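Local coordinates for tautomerase domain-containing protein (Gammaproteobacteria bacterium SG8_31, PDB 7M59) that belongs to the tautomerase superfamily and assembles as a hexamer of small subunits built on a beta-alpha-beta unit, at residues P1-R11 and Y37-G47. Numbering follows the deposited sequence.
Sequences PVIQCDIRQGR and YIYVLIRETPG
Arg43 sets CG anti to its carbonyl carbon and bends at chi3 (-66°), which swings the guanidinium back over the neighbouring strand to Asp6 and Gln4. Its side-on edge meets the Asp6 carboxylate: NE bonds to OD1 almost straight (176°), and Arg43 NH2 reaches Asp6 OD2 at 2.8 Å, completing a two-pronged salt bridge. The two planes are turned 34° apart, and both oxygens are met on the syn side, though the donors sit out of the carboxylate plane. The end-on edge grips a single oxygen, Gln4 OE1, at 3.0 Å from Arg43 NH1 and 2.9 Å from NH2. That amide stands nearly perpendicular to the guanidinium; NH1 lies on a lone pair, NH2 above the carbonyl plane.

Beneath them, strands 2-8 and 39-45 run parallel, joined by backbone bonds such as Ile3 N to Tyr39 O (2.9 Å), as adjacent strands of a beta-alpha-beta unit. On the other face, Cys5 and Ile42 pack on helix 13-31. One neighbouring subunit pairs antiparallel with Val2-Asp6, another with Tyr39-Leu41; Asp6 OD1 of the latter also salt-bridges Arg43 NH1. The two subunits' Arg43 guanidiniums come close there, their charge probably offset by both Asp6 carboxylates.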
loop_
_atom_site.group_PDB
_atom_site.type_symbol
_atom_site.label_atom_id
_atom_site.label_comp_id
_atom_site.label_asym_id
_atom_site.label_seq_id
_atom_site.Cartn_x
_atom_site.Cartn_y
_atom_site.Cartn_z
ATOM N N PRO A 1 14.489 -1.800 0.110
ATOM C CA PRO A 1 13.094 -2.275 0.087
ATOM C C PRO A 1 12.210 -1.421 0.973
ATOM O O PRO A 1 12.718 -0.738 1.863
ATOM C CB PRO A 1 13.189 -3.697 0.650
ATOM C CG PRO A 1 14.419 -3.649 1.531
ATOM C CD PRO A 1 15.380 -2.765 0.784
ATOM N N VAL A 2 10.902 -1.459 0.739
ATOM C CA VAL A 2 9.938 -0.764 1.584
ATOM C C VAL A 2 9.157 -1.819 2.353
ATOM O O VAL A 2 8.637 -2.767 1.752
ATOM C CB VAL A 2 8.998 0.124 0.752
ATOM C CG1 VAL A 2 7.977 0.834 1.663
ATOM C CG2 VAL A 2 9.807 1.144 -0.042
ATOM N N ILE A 3 9.094 -1.667 3.677
ATOM C CA ILE A 3 8.333 -2.565 4.546
ATOM C C ILE A 3 7.257 -1.725 5.214
ATOM O O ILE A 3 7.568 -0.893 6.073
ATOM C CB ILE A 3 9.209 -3.257 5.607
ATOM C CG1 ILE A 3 10.554 -3.739 5.021
ATOM C CG2 ILE A 3 8.420 -4.402 6.271
ATOM C CD1 ILE A 3 10.418 -4.862 3.987
ATOM N N GLN A 4 6.004 -1.909 4.804
ATOM C CA GLN A 4 4.885 -1.187 5.397
ATOM C C GLN A 4 4.244 -2.067 6.456
ATOM O O GLN A 4 3.965 -3.241 6.202
ATOM C CB GLN A 4 3.842 -0.794 4.353
ATOM C CG GLN A 4 4.370 0.179 3.316
ATOM C CD GLN A 4 3.398 0.339 2.173
ATOM O OE1 GLN A 4 2.435 1.113 2.260
ATOM N NE2 GLN A 4 3.631 -0.402 1.093
ATOM N N CYS A 5 4.002 -1.492 7.626
ATOM C CA CYS A 5 3.482 -2.229 8.776
ATOM C C CYS A 5 2.193 -1.556 9.217
ATOM O O CYS A 5 2.233 -0.487 9.830
ATOM C CB CYS A 5 4.495 -2.243 9.920
ATOM S SG CYS A 5 6.128 -2.797 9.444
ATOM N N ASP A 6 1.051 -2.159 8.890
ATOM C CA ASP A 6 -0.243 -1.656 9.351
ATOM C C ASP A 6 -0.610 -2.420 10.614
ATOM O O ASP A 6 -1.029 -3.585 10.553
ATOM C CB ASP A 6 -1.310 -1.810 8.277
ATOM C CG ASP A 6 -1.193 -0.767 7.188
ATOM O OD1 ASP A 6 -1.692 0.369 7.388
ATOM O OD2 ASP A 6 -0.619 -1.100 6.139
ATOM N N ILE A 7 -0.459 -1.756 11.761
ATOM C CA ILE A 7 -0.629 -2.382 13.065
ATOM C C ILE A 7 -1.752 -1.682 13.820
ATOM O O ILE A 7 -2.155 -0.563 13.498
ATOM C CB ILE A 7 0.681 -2.355 13.879
ATOM C CG1 ILE A 7 1.010 -0.923 14.321
ATOM C CG2 ILE A 7 1.820 -2.949 13.058
ATOM C CD1 ILE A 7 2.278 -0.836 15.206
ATOM N N ARG A 8 -2.266 -2.356 14.842
ATOM C CA ARG A 8 -3.298 -1.739 15.665
ATOM C C ARG A 8 -2.674 -0.739 16.635
ATOM O O ARG A 8 -1.571 -0.951 17.143
ATOM C CB ARG A 8 -4.095 -2.807 16.415
ATOM C CG ARG A 8 -5.125 -3.532 15.528
ATOM C CD ARG A 8 -5.660 -4.796 16.209
ATOM N NE ARG A 8 -4.538 -5.683 16.475
ATOM C CZ ARG A 8 -4.348 -6.380 17.588
ATOM N NH1 ARG A 8 -5.232 -6.342 18.582
ATOM N NH2 ARG A 8 -3.252 -7.120 17.699
ATOM N N GLN A 9 -3.393 0.359 16.872
ATOM C CA GLN A 9 -2.950 1.417 17.771
ATOM C C GLN A 9 -2.819 0.891 19.199
ATOM O O GLN A 9 -3.412 -0.123 19.570
ATOM C CB GLN A 9 -3.948 2.578 17.744
ATOM C CG GLN A 9 -5.334 2.149 18.213
ATOM C CD GLN A 9 -6.419 3.183 17.955
ATOM O OE1 GLN A 9 -6.210 4.162 17.239
ATOM N NE2 GLN A 9 -7.591 2.966 18.544
ATOM N N GLY A 10 -2.032 1.598 20.009
ATOM C CA GLY A 10 -1.935 1.298 21.432
ATOM C C GLY A 10 -0.564 0.881 21.916
ATOM O O GLY A 10 -0.371 0.738 23.136
ATOM N N ARG A 11 0.399 0.666 21.024
ATOM C CA ARG A 11 1.750 0.331 21.437
ATOM C C ARG A 11 2.516 1.588 21.839
ATOM O O ARG A 11 2.224 2.700 21.394
ATOM C CB ARG A 11 2.498 -0.383 20.311
ATOM C CG ARG A 11 2.287 -1.885 20.260
ATOM C CD ARG A 11 0.975 -2.246 19.585
ATOM N NE ARG A 11 0.821 -3.693 19.518
ATOM C CZ ARG A 11 -0.005 -4.321 18.691
ATOM N NH1 ARG A 11 -0.758 -3.627 17.843
ATOM N NH2 ARG A 11 -0.065 -5.648 18.701
ATOM N N TYR A 37 19.357 0.667 2.235
ATOM C CA TYR A 37 18.229 0.596 1.307
ATOM C C TYR A 37 16.890 0.357 1.994
ATOM O O TYR A 37 15.853 0.396 1.318
ATOM C CB TYR A 37 18.415 -0.537 0.287
ATOM C CG TYR A 37 19.511 -0.364 -0.745
ATOM C CD1 TYR A 37 19.688 -1.321 -1.733
ATOM C CD2 TYR A 37 20.361 0.735 -0.728
ATOM C CE1 TYR A 37 20.679 -1.198 -2.688
ATOM C CE2 TYR A 37 21.369 0.870 -1.685
ATOM C CZ TYR A 37 21.518 -0.105 -2.657
ATOM O OH TYR A 37 22.501 0.011 -3.616
ATOM N N ILE A 38 16.871 0.084 3.292
ATOM C CA ILE A 38 15.652 -0.373 3.955
ATOM C C ILE A 38 14.874 0.829 4.479
ATOM O O ILE A 38 15.443 1.739 5.098
ATOM C CB ILE A 38 15.976 -1.360 5.086
ATOM C CG1 ILE A 38 16.641 -2.617 4.515
ATOM C CG2 ILE A 38 14.714 -1.719 5.852
ATOM C CD1 ILE A 38 17.152 -3.573 5.572
ATOM N N TYR A 39 13.565 0.837 4.232
ATOM C CA TYR A 39 12.679 1.889 4.717
ATOM C C TYR A 39 11.472 1.188 5.329
ATOM O O TYR A 39 10.728 0.502 4.620
ATOM C CB TYR A 39 12.279 2.822 3.572
ATOM C CG TYR A 39 11.673 4.174 3.918
ATOM C CD1 TYR A 39 12.062 5.312 3.218
ATOM C CD2 TYR A 39 10.665 4.309 4.880
ATOM C CE1 TYR A 39 11.495 6.551 3.483
ATOM C CE2 TYR A 39 10.095 5.555 5.152
ATOM C CZ TYR A 39 10.518 6.665 4.444
ATOM O OH TYR A 39 9.962 7.900 4.677
ATOM N N VAL A 40 11.318 1.309 6.646
ATOM C CA VAL A 40 10.182 0.751 7.371
ATOM C C VAL A 40 9.206 1.879 7.666
ATOM O O VAL A 40 9.601 2.952 8.139
ATOM C CB VAL A 40 10.625 0.057 8.669
ATOM C CG1 VAL A 40 9.417 -0.483 9.413
ATOM C CG2 VAL A 40 11.602 -1.063 8.358
ATOM N N LEU A 41 7.932 1.641 7.387
ATOM C CA LEU A 41 6.890 2.636 7.586
ATOM C C LEU A 41 5.797 2.013 8.438
ATOM O O LEU A 41 5.303 0.932 8.111
ATOM C CB LEU A 41 6.330 3.106 6.239
ATOM C CG LEU A 41 5.125 4.032 6.347
ATOM C CD1 LEU A 41 5.578 5.384 6.904
ATOM C CD2 LEU A 41 4.515 4.185 4.977
ATOM N N ILE A 42 5.429 2.681 9.532
ATOM C CA ILE A 42 4.439 2.173 10.474
ATOM C C ILE A 42 3.185 3.032 10.381
ATOM O O ILE A 42 3.263 4.267 10.426
ATOM C CB ILE A 42 4.976 2.178 11.915
ATOM C CG1 ILE A 42 6.227 1.301 12.023
ATOM C CG2 ILE A 42 3.883 1.712 12.873
ATOM C CD1 ILE A 42 7.011 1.525 13.324
ATOM N N ARG A 43 2.031 2.384 10.259
ATOM C CA ARG A 43 0.742 3.061 10.320
ATOM C C ARG A 43 -0.120 2.375 11.367
ATOM O O ARG A 43 -0.206 1.144 11.385
ATOM C CB ARG A 43 0.023 3.028 8.963
ATOM C CG ARG A 43 0.671 3.896 7.889
ATOM C CD ARG A 43 -0.143 3.849 6.581
ATOM N NE ARG A 43 -0.115 2.504 6.002
ATOM C CZ ARG A 43 0.610 2.146 4.942
ATOM N NH1 ARG A 43 1.366 3.032 4.285
ATOM N NH2 ARG A 43 0.572 0.886 4.522
ATOM N N GLU A 44 -0.768 3.166 12.223
ATOM C CA GLU A 44 -1.661 2.644 13.253
ATOM C C GLU A 44 -3.115 2.859 12.871
ATOM O O GLU A 44 -3.475 3.898 12.308
ATOM C CB GLU A 44 -1.410 3.325 14.599
ATOM C CG GLU A 44 -0.054 3.063 15.181
ATOM C CD GLU A 44 0.214 3.944 16.390
ATOM O OE1 GLU A 44 0.058 5.181 16.282
ATOM O OE2 GLU A 44 0.551 3.390 17.447
ATOM N N THR A 45 -3.949 1.890 13.224
ATOM C CA THR A 45 -5.385 1.933 13.007
ATOM C C THR A 45 -6.088 1.325 14.207
ATOM O O THR A 45 -5.495 0.537 14.954
ATOM C CB THR A 45 -5.798 1.185 11.727
ATOM O OG1 THR A 45 -4.991 0.011 11.564
ATOM C CG2 THR A 45 -5.660 2.094 10.513
ATOM N N PRO A 46 -7.357 1.663 14.419
ATOM C CA PRO A 46 -8.134 0.961 15.441
ATOM C C PRO A 46 -8.283 -0.511 15.089
ATOM O O PRO A 46 -8.250 -0.907 13.919
ATOM C CB PRO A 46 -9.491 1.676 15.417
ATOM C CG PRO A 46 -9.257 2.961 14.744
ATOM C CD PRO A 46 -8.134 2.741 13.777
ATOM N N GLY A 47 -8.458 -1.330 16.125
ATOM C CA GLY A 47 -8.689 -2.742 15.890
ATOM C C GLY A 47 -9.872 -3.006 14.983
ATOM O O GLY A 47 -9.851 -3.952 14.195
HETATM O O HOH W 1 -2.694 0.760 9.873
HETATM O O HOH W 2 0.454 0.750 18.099
HETATM O O HOH W 3 -5.500 4.784 14.952
HETATM O O HOH W 4 -0.235 3.814 20.011
#